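Penicillin-binding protein 2B (PDB 2WAD) cross-links the peptide stems of adjacent glycan strands during peripheral peptidoglycan synthesis in the pneumococcal cell wall and is a target of beta-lactam antibiotics. Local coordinates at residues P281-H286 against E294-I299; V79-R84 against S216-W221; T409-V414 against V448-L453; A439-S444 against P597-R602; G492-D497 against P544-G549. All coordinates share one frame; numbering follows the deposited sequence.

Interaction 1 of 5, residues P281-H286 against E294-I299; sequences PVKEIH and ESVENI. Unlike the reference sequence in segment 281-286: P281 (reference Ser). Unlike the reference sequence in segment 294-299: E297 (reference Asp), N298 (reference Thr).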
# COMPACT_ATOMS: atom_id res chain seq x y z
N PRO A 281 1.92 25.09 15.39
CA PRO A 281 2.07 26.17 16.37
C PRO A 281 0.91 26.17 17.38
O PRO A 281 -0.24 25.90 17.03
CB PRO A 281 2.06 27.45 15.52
CG PRO A 281 2.42 27.02 14.15
CD PRO A 281 1.91 25.59 14.01
N VAL A 282 1.24 26.46 18.64
CA VAL A 282 0.25 26.53 19.72
C VAL A 282 0.43 27.85 20.48
O VAL A 282 1.55 28.27 20.77
CB VAL A 282 0.41 25.36 20.73
CG1 VAL A 282 -0.33 25.67 22.03
CG2 VAL A 282 -0.08 24.03 20.15
N LYS A 283 -0.68 28.51 20.77
CA LYS A 283 -0.65 29.80 21.44
C LYS A 283 -1.65 29.79 22.58
O LYS A 283 -2.58 28.99 22.61
CB LYS A 283 -1.02 30.92 20.46
CG LYS A 283 -0.02 31.11 19.34
CD LYS A 283 -0.22 32.42 18.58
CE LYS A 283 1.09 32.90 17.98
NZ LYS A 283 1.94 31.76 17.50
N GLU A 284 -1.46 30.69 23.54
CA GLU A 284 -2.52 30.97 24.49
C GLU A 284 -2.91 32.45 24.41
O GLU A 284 -2.05 33.33 24.42
CB GLU A 284 -2.19 30.48 25.90
CG GLU A 284 -2.29 28.97 26.00
CD GLU A 284 -2.13 28.40 27.40
OE1 GLU A 284 -2.14 29.17 28.38
OE2 GLU A 284 -2.01 27.15 27.51
N ILE A 285 -4.21 32.69 24.26
CA ILE A 285 -4.74 34.04 24.18
C ILE A 285 -5.25 34.43 25.57
O ILE A 285 -6.05 33.72 26.17
CB ILE A 285 -5.83 34.16 23.09
CG1 ILE A 285 -5.22 34.07 21.69
CG2 ILE A 285 -6.54 35.52 23.17
CD1 ILE A 285 -5.00 32.67 21.22
N HIS A 286 -4.73 35.55 26.07
CA HIS A 286 -5.08 36.01 27.42
C HIS A 286 -6.20 37.04 27.34
O HIS A 286 -6.15 37.95 26.51
CB HIS A 286 -3.84 36.55 28.14
CG HIS A 286 -2.88 35.47 28.55
ND1 HIS A 286 -1.84 35.06 27.74
CD2 HIS A 286 -2.82 34.70 29.66
CE1 HIS A 286 -1.18 34.08 28.34
NE2 HIS A 286 -1.76 33.84 29.50
N GLU A 294 -6.59 40.23 25.17
CA GLU A 294 -5.64 41.18 25.74
C GLU A 294 -4.20 40.92 25.30
O GLU A 294 -3.38 41.85 25.29
CB GLU A 294 -5.70 41.13 27.27
CG GLU A 294 -5.19 42.38 27.93
CD GLU A 294 -5.34 42.29 29.43
OE1 GLU A 294 -5.09 41.19 29.96
OE2 GLU A 294 -5.73 43.31 30.05
N SER A 295 -3.91 39.67 24.94
CA SER A 295 -2.54 39.19 24.86
C SER A 295 -2.46 37.88 24.06
O SER A 295 -3.38 37.06 24.09
CB SER A 295 -2.02 38.95 26.28
OG SER A 295 -0.60 39.02 26.34
N VAL A 296 -1.36 37.71 23.34
CA VAL A 296 -1.13 36.52 22.51
C VAL A 296 0.19 35.88 22.95
O VAL A 296 1.27 36.28 22.51
CB VAL A 296 -1.03 36.88 21.01
CG1 VAL A 296 -0.70 35.66 20.18
CG2 VAL A 296 -2.32 37.53 20.51
N GLU A 297 0.10 34.89 23.83
CA GLU A 297 1.28 34.20 24.35
C GLU A 297 1.49 32.84 23.67
O GLU A 297 0.67 31.93 23.77
CB GLU A 297 1.17 34.05 25.88
CG GLU A 297 2.30 33.27 26.55
CD GLU A 297 1.84 32.37 27.71
OE1 GLU A 297 2.67 32.08 28.60
OE2 GLU A 297 0.67 31.94 27.74
N ASN A 298 2.60 32.70 22.94
CA ASN A 298 2.90 31.44 22.26
C ASN A 298 3.47 30.39 23.22
O ASN A 298 4.09 30.71 24.23
CB ASN A 298 3.86 31.68 21.09
CG ASN A 298 5.14 32.37 21.53
OD1 ASN A 298 5.78 31.96 22.50
ND2 ASN A 298 5.51 33.43 20.81
N ILE A 299 3.23 29.12 22.89
CA ILE A 299 3.68 28.01 23.72
C ILE A 299 4.58 27.08 22.90
O ILE A 299 5.64 26.65 23.36
CB ILE A 299 2.49 27.27 24.35
CG1 ILE A 299 1.83 28.14 25.42
CG2 ILE A 299 2.90 25.90 24.91
CD1 ILE A 299 0.85 27.40 26.31
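E284 and E297 face each other across two antiparallel strands as a hydrogen-bonded pair, and the close-packed part of the contact is this backbone core. E297 N reaches E284 O at 2.7 Å; the return bond, E284 N to E297 O, is modelled too short for its length to be trusted. At the next hydrogen-bonded pair, H286 N binds S295 O at 2.8 Å, approaching from above the carbonyl plane. At the other end I299 N closes on V282 O, also at 2.8 Å, while V282 CG1 rests against I299 CB. I285 is buried, its CA directing a hydrogen at S295 O (3.3 Å).

The side chains lie more openly, on two surfaces. On that of E284, H286, S295 and E297, both glutamates point the same way with carboxylate planes 76° apart; E284 OE1 and E297 OE2 are 4.0 Å apart, which would probably disfavour two full charges. H286 turns its ring edge to E297 CB. On the surface of K283, I285, V296 and N298, the aliphatic chain of K283 crosses the exposed V296, CD to CG1 at 3.6 Å.

On its other edge strand 282-287 pairs with 51-55 (K283 with V54, I285 with T52), the middle of three. At H286 the pairing is irregular: E294 N binds H286 O at 2.7 Å and S295 N reaches the same oxygen weakly, a classic beta bulge at the loop end of a beta hairpin.

Interaction 2 of 5, residues V79-R84 against S216-W221; sequences VVSFTR and SISTSW
V79, V80 and S81 pair with S218, I217 and S216 in antiparallel register, and backbone hydrogen bonds carry most of the contact. V79 and S218 form one hydrogen-bonded pair: V79 N to S218 O is 2.7 Å, and S218 N to V79 O is 3.0 Å. S81 and S216 form the other, with S81 N to S216 O at 2.9 Å and nearly linear (172°). Between them V80 and I217 are a non-hydrogen-bonded pair, where I217 CA sends a weak C-H contact to V79 O.

Among the side chains, the polar link is between hydroxyls. S81 OG and S218 OG lie 3.0 Å apart on the same face of the sheet and share a hydrogen bond whose donor is not fixed. The S218 hydroxyl sits between its own backbone N and carbonyl carbon (chi1 71°), which turns it across toward S81, the serine diagonally opposite. A water spans S81 O and S216 OG by weak bonds and also reaches T83 OG1.

Apolar contact is lighter and lies on both faces. V80 CG2 meets the tip of I217, CD1, at 3.9 Å, the two side chains crossing at a slant; on the serine face V79 CG2 touches S220 CB at 4.1 Å.

The strand directions are 114° apart, so the segments part strongly after three pairs. Strand 72-83 is central in its sheet, between 215-225 and 189-191; helix 199-208 packs I205 against V80 and I217, while T191 and T189 of the third strand touch V79 and S81.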
# COMPACT_ATOMS: atom_id res chain seq x y z
N VAL A 79 -5.20 33.06 -0.50
CA VAL A 79 -6.48 32.61 0.04
C VAL A 79 -7.12 33.70 0.91
O VAL A 79 -6.40 34.48 1.53
CB VAL A 79 -6.28 31.30 0.86
CG1 VAL A 79 -7.23 31.20 2.02
CG2 VAL A 79 -6.39 30.06 -0.04
N VAL A 80 -8.44 33.76 0.95
CA VAL A 80 -9.12 34.57 1.96
C VAL A 80 -9.18 33.80 3.28
O VAL A 80 -9.72 32.69 3.31
CB VAL A 80 -10.53 35.01 1.55
CG1 VAL A 80 -11.19 35.81 2.68
CG2 VAL A 80 -10.47 35.86 0.29
N SER A 81 -8.63 34.39 4.34
CA SER A 81 -8.60 33.77 5.66
C SER A 81 -9.52 34.53 6.60
O SER A 81 -9.63 35.75 6.48
CB SER A 81 -7.19 33.79 6.26
OG SER A 81 -6.43 32.70 5.81
N PHE A 82 -10.15 33.81 7.53
CA PHE A 82 -10.95 34.44 8.58
C PHE A 82 -10.48 34.02 9.96
O PHE A 82 -10.39 32.84 10.27
CB PHE A 82 -12.43 34.08 8.43
CG PHE A 82 -13.32 34.72 9.47
CD1 PHE A 82 -13.38 36.10 9.58
CD2 PHE A 82 -14.10 33.94 10.31
CE1 PHE A 82 -14.21 36.69 10.52
CE2 PHE A 82 -14.93 34.54 11.26
CZ PHE A 82 -14.98 35.91 11.36
N THR A 83 -10.17 35.01 10.79
CA THR A 83 -9.77 34.76 12.17
C THR A 83 -10.93 35.22 13.05
O THR A 83 -11.32 36.38 12.98
CB THR A 83 -8.52 35.57 12.49
OG1 THR A 83 -7.41 34.89 11.90
CG2 THR A 83 -8.29 35.69 14.00
N ARG A 84 -11.50 34.30 13.82
CA ARG A 84 -12.72 34.62 14.55
C ARG A 84 -12.46 35.08 15.98
O ARG A 84 -11.51 34.63 16.62
CB ARG A 84 -13.69 33.45 14.55
CG ARG A 84 -15.06 33.80 15.10
CD ARG A 84 -15.84 32.51 15.29
NE ARG A 84 -17.18 32.68 15.85
CZ ARG A 84 -18.15 31.80 15.61
NH1 ARG A 84 -17.89 30.76 14.82
NH2 ARG A 84 -19.35 31.93 16.14
N SER A 216 -8.58 38.66 6.07
CA SER A 216 -7.30 39.06 5.50
C SER A 216 -6.95 38.09 4.37
O SER A 216 -7.53 37.02 4.25
CB SER A 216 -6.21 39.07 6.57
OG SER A 216 -5.63 37.77 6.72
N ILE A 217 -6.01 38.50 3.52
CA ILE A 217 -5.44 37.59 2.52
C ILE A 217 -4.22 36.94 3.16
O ILE A 217 -3.46 37.60 3.86
CB ILE A 217 -5.03 38.34 1.23
CG1 ILE A 217 -6.25 38.93 0.51
CG2 ILE A 217 -4.23 37.43 0.31
CD1 ILE A 217 -7.15 37.88 -0.13
N SER A 218 -4.05 35.64 2.95
CA SER A 218 -2.79 34.96 3.26
C SER A 218 -2.62 33.77 2.33
O SER A 218 -3.40 33.56 1.40
CB SER A 218 -2.73 34.56 4.73
OG SER A 218 -3.61 33.49 5.02
N THR A 219 -1.57 32.99 2.57
CA THR A 219 -1.19 31.90 1.68
C THR A 219 -1.42 30.56 2.36
O THR A 219 -1.14 30.43 3.54
CB THR A 219 0.31 31.98 1.34
OG1 THR A 219 1.06 31.44 2.43
CG2 THR A 219 0.74 33.43 1.08
N SER A 220 -1.92 29.58 1.61
CA SER A 220 -2.14 28.21 2.10
C SER A 220 -1.34 27.17 1.28
O SER A 220 -0.30 27.52 0.71
CB SER A 220 -3.64 27.91 2.06
OG SER A 220 -3.95 26.68 2.70
N TRP A 221 -1.80 25.92 1.22
CA TRP A 221 -1.19 24.88 0.37
C TRP A 221 -2.18 23.95 -0.34
O TRP A 221 -3.23 23.59 0.20
CB TRP A 221 -0.26 23.92 1.13
CG TRP A 221 0.76 24.56 1.97
CD1 TRP A 221 1.96 25.06 1.56
CD2 TRP A 221 0.70 24.74 3.38
NE1 TRP A 221 2.64 25.58 2.64
CE2 TRP A 221 1.88 25.39 3.77
CE3 TRP A 221 -0.26 24.43 4.35
CZ2 TRP A 221 2.14 25.74 5.10
CZ3 TRP A 221 -0.00 24.79 5.67
CH2 TRP A 221 1.19 25.43 6.03
O HOH W 1 -7.65 36.30 8.95

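Interaction 3 of 5, residues T409-V414 against V448-L453; sequences TDQPIV and VVQTAL. Unlike the reference sequence in segment 409-414: P412 (reference Ser). Unlike the reference sequence in segment 448-453: V448 (reference Met).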
# COMPACT_ATOMS: atom_id res chain seq x y z
N THR A 409 10.89 -42.34 -5.04
CA THR A 409 10.71 -42.73 -6.42
C THR A 409 9.80 -41.71 -7.09
O THR A 409 8.67 -41.46 -6.66
CB THR A 409 10.06 -44.14 -6.52
OG1 THR A 409 10.88 -45.07 -5.80
CG2 THR A 409 9.92 -44.60 -7.97
N ASP A 410 10.32 -41.12 -8.17
CA ASP A 410 9.48 -40.36 -9.08
C ASP A 410 8.70 -41.37 -9.92
O ASP A 410 9.29 -42.16 -10.65
CB ASP A 410 10.35 -39.47 -9.96
CG ASP A 410 9.54 -38.42 -10.68
OD1 ASP A 410 8.62 -38.76 -11.45
OD2 ASP A 410 9.84 -37.22 -10.46
N GLN A 411 7.37 -41.34 -9.77
CA GLN A 411 6.44 -42.22 -10.47
C GLN A 411 5.11 -41.47 -10.54
O GLN A 411 4.88 -40.53 -9.77
CB GLN A 411 6.25 -43.52 -9.67
CG GLN A 411 5.89 -43.22 -8.21
CD GLN A 411 5.95 -44.44 -7.31
OE1 GLN A 411 5.53 -45.53 -7.71
NE2 GLN A 411 6.46 -44.27 -6.09
N PRO A 412 4.22 -41.87 -11.47
CA PRO A 412 2.89 -41.25 -11.45
C PRO A 412 2.25 -41.59 -10.11
O PRO A 412 2.52 -42.64 -9.56
CB PRO A 412 2.13 -41.95 -12.58
CG PRO A 412 3.17 -42.73 -13.38
CD PRO A 412 4.37 -42.92 -12.50
N ILE A 413 1.40 -40.71 -9.58
CA ILE A 413 0.82 -40.93 -8.27
C ILE A 413 -0.63 -41.25 -8.54
O ILE A 413 -1.33 -40.45 -9.15
CB ILE A 413 0.87 -39.67 -7.39
CG1 ILE A 413 2.31 -39.17 -7.18
CG2 ILE A 413 0.04 -39.85 -6.13
CD1 ILE A 413 3.31 -40.22 -6.79
N VAL A 414 -1.06 -42.42 -8.10
CA VAL A 414 -2.40 -42.91 -8.42
C VAL A 414 -3.19 -43.23 -7.16
O VAL A 414 -2.89 -44.21 -6.47
CB VAL A 414 -2.35 -44.17 -9.34
CG1 VAL A 414 -3.77 -44.54 -9.77
CG2 VAL A 414 -1.50 -43.88 -10.58
N VAL A 448 6.72 -34.07 -4.08
CA VAL A 448 5.97 -33.21 -3.18
C VAL A 448 4.59 -33.78 -2.84
O VAL A 448 4.05 -33.48 -1.79
CB VAL A 448 5.81 -31.75 -3.69
CG1 VAL A 448 7.13 -30.98 -3.59
CG2 VAL A 448 5.21 -31.70 -5.09
N VAL A 449 4.01 -34.54 -3.76
CA VAL A 449 2.75 -35.23 -3.51
C VAL A 449 2.95 -36.38 -2.50
O VAL A 449 2.14 -36.56 -1.59
CB VAL A 449 2.11 -35.72 -4.83
CG1 VAL A 449 0.95 -36.64 -4.52
CG2 VAL A 449 1.59 -34.54 -5.64
N GLN A 450 4.01 -37.15 -2.65
CA GLN A 450 4.38 -38.15 -1.65
C GLN A 450 4.72 -37.51 -0.30
O GLN A 450 4.28 -37.99 0.72
CB GLN A 450 5.55 -39.02 -2.15
CG GLN A 450 5.13 -40.05 -3.19
CD GLN A 450 6.29 -40.85 -3.76
OE1 GLN A 450 6.45 -42.03 -3.44
NE2 GLN A 450 7.09 -40.22 -4.63
N THR A 451 5.46 -36.41 -0.30
CA THR A 451 5.66 -35.65 0.93
C THR A 451 4.37 -35.22 1.61
O THR A 451 4.24 -35.45 2.82
CB THR A 451 6.54 -34.40 0.72
OG1 THR A 451 7.83 -34.79 0.24
CG2 THR A 451 6.72 -33.64 2.03
N ALA A 452 3.45 -34.60 0.87
CA ALA A 452 2.15 -34.21 1.46
C ALA A 452 1.35 -35.40 2.01
O ALA A 452 0.81 -35.33 3.12
CB ALA A 452 1.27 -33.44 0.44
N LEU A 453 1.21 -36.47 1.25
CA LEU A 453 0.53 -37.65 1.79
C LEU A 453 1.15 -38.03 3.15
O LEU A 453 0.45 -38.44 4.06
CB LEU A 453 0.61 -38.82 0.80
CG LEU A 453 -0.12 -40.10 1.20
CD1 LEU A 453 -1.63 -39.90 1.13
CD2 LEU A 453 0.30 -41.27 0.33
O HOH W 2 8.84 -43.23 -3.23
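Q450 OE1 accepts a hydrogen bond from a water at 2.7 Å, and that water in turn takes the N-H of T409 at 2.9 Å. The other end of the same amide, NE2, donates directly to T409 O at 2.9 Å, with the oxygen 20° out of the amide plane. Both termini of the Q450 amide therefore engage the backbone of one residue, one directly, the other through the water, and NE2 is also bonded to A446 O one turn back in its own helix, which should fix the amide's rotation. Q450 CG stands anti to the carbonyl carbon (chi1 -75°) with the chain extended beyond, carrying the amide to T409 while NE2 stays within bonding range of A446 O. Q411 approaches it at about a right angle, the two amide planes 79° apart. This joins the short strand 408-410, paired with 432-434, to helix 445-455 of the transpeptidase domain; the side chain of V449 is about 10 Å from that of S386, the probable acyl-ester serine. The apolar half of the contact is buried: I413 and V449 run past each other in opposite directions, CG2 against CG1 at 3.7 Å, while I413 CD1 lies against Q450 CG. I513 of helix 509-515 also touches V449.

Interaction 4 of 5, residues A439-S444 against P597-R602; sequences ALEYSS and PLTTGR. Unlike the reference sequence in segment 597-602: P597 (reference Gly).
E441 is extended (chi1 and chi2 both 179°), which carries its carboxylate out to T599; Y442, with CG beside its backbone N (chi1 -48°), turns its ring over L598. T599 OG1 donates at 2.6 Å to E441 OE2, which accepts on its anti lone pair, away from the other carboxylate oxygen, and the T599 hydroxyl also bonds S596 N. L598 CB sits over one face of the Y442 ring, 3.9 Å from its centroid and offset toward the rim: a CH-pi contact. The main chains meet where Y442 CA approaches L598 O at 3.5 Å. E441 O, near the end of helix 436-442, receives T600 N at 3.3 Å; T600 OG1 lies 3.0 Å from this oxygen, and a water links the same hydroxyl to L440 O.

That helix ends in a Schellman motif, S444 N bonding A439 O and S443 N weakly bonding L440 O, with S443 at positive phi. S443 probably opens the SxN motif of penicillin-binding proteins, and its OG bonds both S386, the probable acylated serine, and K615. Loop 597-602, buried at L598 and T599 and leading toward the strand of K615, thus packs on the helix end that presents S443.

T600 CG2 fills in beside this turn, 3.5 Å from Y442 O and near S443 CB. W424 touches T600 and donates through NE1 to Y442 O.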
# COMPACT_ATOMS: atom_id res chain seq x y z
N ALA A 439 14.53 -33.27 -7.06
CA ALA A 439 13.14 -32.87 -7.06
C ALA A 439 12.94 -31.38 -7.37
O ALA A 439 12.05 -31.00 -8.11
CB ALA A 439 12.44 -33.23 -5.74
N LEU A 440 13.77 -30.54 -6.78
CA LEU A 440 13.69 -29.11 -7.09
C LEU A 440 14.22 -28.82 -8.50
O LEU A 440 13.59 -28.09 -9.27
CB LEU A 440 14.42 -28.29 -6.01
CG LEU A 440 13.70 -28.21 -4.65
CD1 LEU A 440 14.56 -27.61 -3.56
CD2 LEU A 440 12.41 -27.42 -4.73
N GLU A 441 15.36 -29.44 -8.83
CA GLU A 441 15.99 -29.25 -10.15
C GLU A 441 15.06 -29.57 -11.32
O GLU A 441 14.99 -28.80 -12.29
CB GLU A 441 17.30 -30.03 -10.28
CG GLU A 441 17.99 -29.88 -11.64
CD GLU A 441 19.32 -30.65 -11.73
OE1 GLU A 441 19.73 -31.27 -10.73
OE2 GLU A 441 19.95 -30.63 -12.81
N TYR A 442 14.31 -30.67 -11.18
CA TYR A 442 13.39 -31.17 -12.20
C TYR A 442 11.94 -30.73 -12.07
O TYR A 442 11.12 -30.92 -12.98
CB TYR A 442 13.39 -32.69 -12.24
CG TYR A 442 14.74 -33.36 -12.26
CD1 TYR A 442 15.88 -32.70 -12.72
CD2 TYR A 442 14.88 -34.67 -11.81
CE1 TYR A 442 17.12 -33.33 -12.72
CE2 TYR A 442 16.11 -35.31 -11.82
CZ TYR A 442 17.23 -34.63 -12.26
OH TYR A 442 18.45 -35.30 -12.24
N SER A 443 11.62 -30.12 -10.93
CA SER A 443 10.25 -29.73 -10.62
C SER A 443 9.34 -30.95 -10.55
O SER A 443 8.28 -30.99 -11.16
CB SER A 443 9.70 -28.69 -11.60
OG SER A 443 8.64 -27.92 -11.01
N SER A 444 9.78 -31.96 -9.80
CA SER A 444 9.03 -33.19 -9.67
C SER A 444 7.75 -32.99 -8.85
O SER A 444 7.82 -32.59 -7.69
CB SER A 444 9.90 -34.24 -8.97
OG SER A 444 9.09 -35.31 -8.52
N PRO A 597 18.80 -33.53 -18.95
CA PRO A 597 17.67 -33.19 -19.82
C PRO A 597 16.44 -32.69 -19.03
O PRO A 597 15.53 -32.09 -19.64
CB PRO A 597 17.37 -34.49 -20.57
CG PRO A 597 18.39 -35.50 -20.12
CD PRO A 597 19.26 -34.93 -19.06
N LEU A 598 16.43 -32.88 -17.71
CA LEU A 598 15.28 -32.47 -16.89
C LEU A 598 15.53 -31.18 -16.12
O LEU A 598 14.65 -30.71 -15.39
CB LEU A 598 14.83 -33.58 -15.92
CG LEU A 598 14.41 -34.88 -16.59
CD1 LEU A 598 14.10 -35.97 -15.56
CD2 LEU A 598 13.23 -34.65 -17.53
N THR A 599 16.73 -30.63 -16.23
CA THR A 599 17.02 -29.35 -15.62
C THR A 599 16.07 -28.30 -16.19
O THR A 599 15.97 -28.14 -17.41
CB THR A 599 18.46 -28.93 -15.87
OG1 THR A 599 19.34 -29.83 -15.17
CG2 THR A 599 18.69 -27.49 -15.36
N THR A 600 15.39 -27.58 -15.30
CA THR A 600 14.30 -26.71 -15.73
C THR A 600 14.69 -25.25 -15.90
O THR A 600 13.95 -24.48 -16.53
CB THR A 600 13.11 -26.76 -14.74
OG1 THR A 600 13.59 -26.45 -13.42
CG2 THR A 600 12.43 -28.15 -14.76
N GLY A 601 15.82 -24.82 -15.35
CA GLY A 601 16.07 -23.39 -15.29
C GLY A 601 17.36 -22.80 -15.84
O GLY A 601 17.78 -21.71 -15.40
N ARG A 602 17.99 -23.47 -16.80
CA ARG A 602 19.19 -22.89 -17.40
C ARG A 602 18.97 -21.51 -18.03
O ARG A 602 19.92 -20.72 -18.16
CB ARG A 602 19.83 -23.88 -18.41
CG ARG A 602 20.50 -25.09 -17.73
CD ARG A 602 21.09 -26.06 -18.76
NE ARG A 602 20.02 -26.69 -19.54
CZ ARG A 602 19.70 -27.97 -19.48
NH1 ARG A 602 20.36 -28.81 -18.69
NH2 ARG A 602 18.70 -28.44 -20.21
O HOH W 3 12.48 -26.00 -11.23

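Interaction 5 of 5, residues G492-D497 against P544-G549; sequences GIDLPD and PHIVEG. Unlike the reference sequence in segment 544-549: H545 (reference Arg).
D494 grips two successive backbone N-H groups, those of I546 and V547, and these bonds are the polar centre of the contact. I546 N donates to D494 OD1 at 2.9 Å and V547 N to D494 OD2 at 3.1 Å; each oxygen uses the lone pair on the side of the other, so the carboxylate straddles the two amides like a fork. A weak second bond runs from I546 N to OD2. Chi1 of 53°, with CG lodged between backbone N and carbonyl carbon, aims the group at segment 544-549, and Y272 OH supplies OD2 with a further hydrogen bond. This buried carboxylate is thus well supplied with donors, which probably favours its charged form.

D494 is also the centre of an inverse gamma turn. The carboxylate bonds join loop 492-497 to the start of strand 547-553, which pairs with 307-310 and 559-565 in a small mixed sheet, and Y272, from the turn between helices 267-271 and 273-276, ties in an earlier part of the chain.

Water-mediated and C-H contacts hold the beginning of each segment. One water donates to G492 O at 2.6 Å and to P544 O at 2.9 Å. I493 CA also points its hydrogen at P544 O, almost straight (174°).

Apolar contacts flank the carboxylate. I546 CD1 meets I493 CD1 and L495 CG, both at 3.8 Å, L495 crossing at about a right angle; I493 CB rests on the P544 ring at CG, and M526 of helix 525-536 touches both residues.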
# COMPACT_ATOMS: atom_id res chain seq x y z
N GLY A 492 3.78 -7.98 6.29
CA GLY A 492 4.32 -6.90 7.12
C GLY A 492 4.65 -5.62 6.36
O GLY A 492 5.25 -4.67 6.91
N ILE A 493 4.30 -5.58 5.08
CA ILE A 493 4.71 -4.43 4.26
C ILE A 493 4.06 -3.15 4.81
O ILE A 493 2.95 -3.20 5.33
CB ILE A 493 4.38 -4.61 2.79
CG1 ILE A 493 5.16 -3.58 1.96
CG2 ILE A 493 2.88 -4.53 2.53
CD1 ILE A 493 4.89 -3.67 0.50
N ASP A 494 4.79 -2.03 4.70
CA ASP A 494 4.37 -0.74 5.25
C ASP A 494 3.35 -0.00 4.37
O ASP A 494 3.57 1.13 3.92
CB ASP A 494 5.61 0.13 5.55
CG ASP A 494 6.56 0.28 4.33
OD1 ASP A 494 6.52 -0.53 3.36
OD2 ASP A 494 7.43 1.20 4.40
N LEU A 495 2.22 -0.66 4.11
CA LEU A 495 1.09 -0.05 3.43
C LEU A 495 -0.14 -0.43 4.24
O LEU A 495 -0.13 -1.45 4.90
CB LEU A 495 0.96 -0.55 1.98
CG LEU A 495 2.03 -0.08 0.97
CD1 LEU A 495 1.89 -0.78 -0.37
CD2 LEU A 495 2.07 1.43 0.80
N PRO A 496 -1.19 0.41 4.22
CA PRO A 496 -2.31 0.19 5.15
C PRO A 496 -3.00 -1.17 5.03
O PRO A 496 -3.34 -1.78 6.03
CB PRO A 496 -3.29 1.34 4.86
CG PRO A 496 -2.60 2.26 3.90
CD PRO A 496 -1.23 1.74 3.59
N ASP A 497 -3.17 -1.65 3.80
CA ASP A 497 -3.97 -2.85 3.54
C ASP A 497 -3.45 -3.72 2.39
O ASP A 497 -3.56 -3.35 1.23
CB ASP A 497 -5.42 -2.45 3.23
CG ASP A 497 -6.35 -3.64 3.13
OD1 ASP A 497 -6.18 -4.60 3.91
OD2 ASP A 497 -7.25 -3.62 2.26
N PRO A 544 8.96 -6.54 4.30
CA PRO A 544 9.36 -5.65 3.21
C PRO A 544 9.00 -4.22 3.59
O PRO A 544 7.99 -3.99 4.24
CB PRO A 544 8.53 -6.13 2.01
CG PRO A 544 7.61 -7.18 2.49
CD PRO A 544 7.72 -7.28 4.00
N HIS A 545 9.88 -3.28 3.27
CA HIS A 545 9.62 -1.91 3.66
C HIS A 545 10.00 -1.03 2.48
O HIS A 545 11.06 -1.21 1.88
CB HIS A 545 10.28 -1.50 5.00
CG HIS A 545 11.78 -1.59 5.03
ND1 HIS A 545 12.59 -0.51 4.78
CD2 HIS A 545 12.61 -2.62 5.34
CE1 HIS A 545 13.85 -0.87 4.90
NE2 HIS A 545 13.89 -2.15 5.24
N ILE A 546 9.08 -0.13 2.12
CA ILE A 546 9.25 0.77 0.99
C ILE A 546 9.97 2.05 1.44
O ILE A 546 10.65 2.72 0.65
CB ILE A 546 7.87 1.13 0.41
CG1 ILE A 546 7.16 -0.11 -0.11
CG2 ILE A 546 8.02 2.15 -0.71
CD1 ILE A 546 5.63 0.01 -0.18
N VAL A 547 9.79 2.41 2.72
CA VAL A 547 10.47 3.57 3.29
C VAL A 547 11.83 3.19 3.85
O VAL A 547 11.94 2.18 4.53
CB VAL A 547 9.61 4.26 4.35
CG1 VAL A 547 10.42 5.35 5.03
CG2 VAL A 547 8.34 4.86 3.71
N GLU A 548 12.85 4.00 3.56
CA GLU A 548 14.22 3.70 3.96
C GLU A 548 14.60 4.44 5.24
O GLU A 548 15.32 3.90 6.08
CB GLU A 548 15.25 4.04 2.86
CG GLU A 548 16.74 3.85 3.24
CD GLU A 548 17.33 5.06 3.97
OE1 GLU A 548 18.25 4.89 4.80
OE2 GLU A 548 16.89 6.20 3.74
N GLY A 549 14.11 5.67 5.39
CA GLY A 549 14.41 6.44 6.60
C GLY A 549 13.53 7.67 6.76
O GLY A 549 12.86 8.09 5.83
O HOH W 4 7.11 -2.91 6.81

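In the fold
From the N terminus, interaction 2 closes first, bringing strand 72-83 against 215-225 across some 130 residues, nearly half of them helical. Interaction 1 follows as a short hairpin; their centres are about 19 Å apart, and both lie in the dimerisation-domain range. The other three belong to the transpeptidase domain. Interactions 3 and 4 cross: segment 439-444 falls between the two segments of interaction 3, and D410 OD2 to S444 OG, 2.8 Å, probably bonds them directly. Interaction 4 closes a loop of about 150 residues that contains all of interaction 5. The latter lies near the chain's centre, whereas interactions 1 and 3 stand about 77 Å apart, centre to centre, on opposite sides of it.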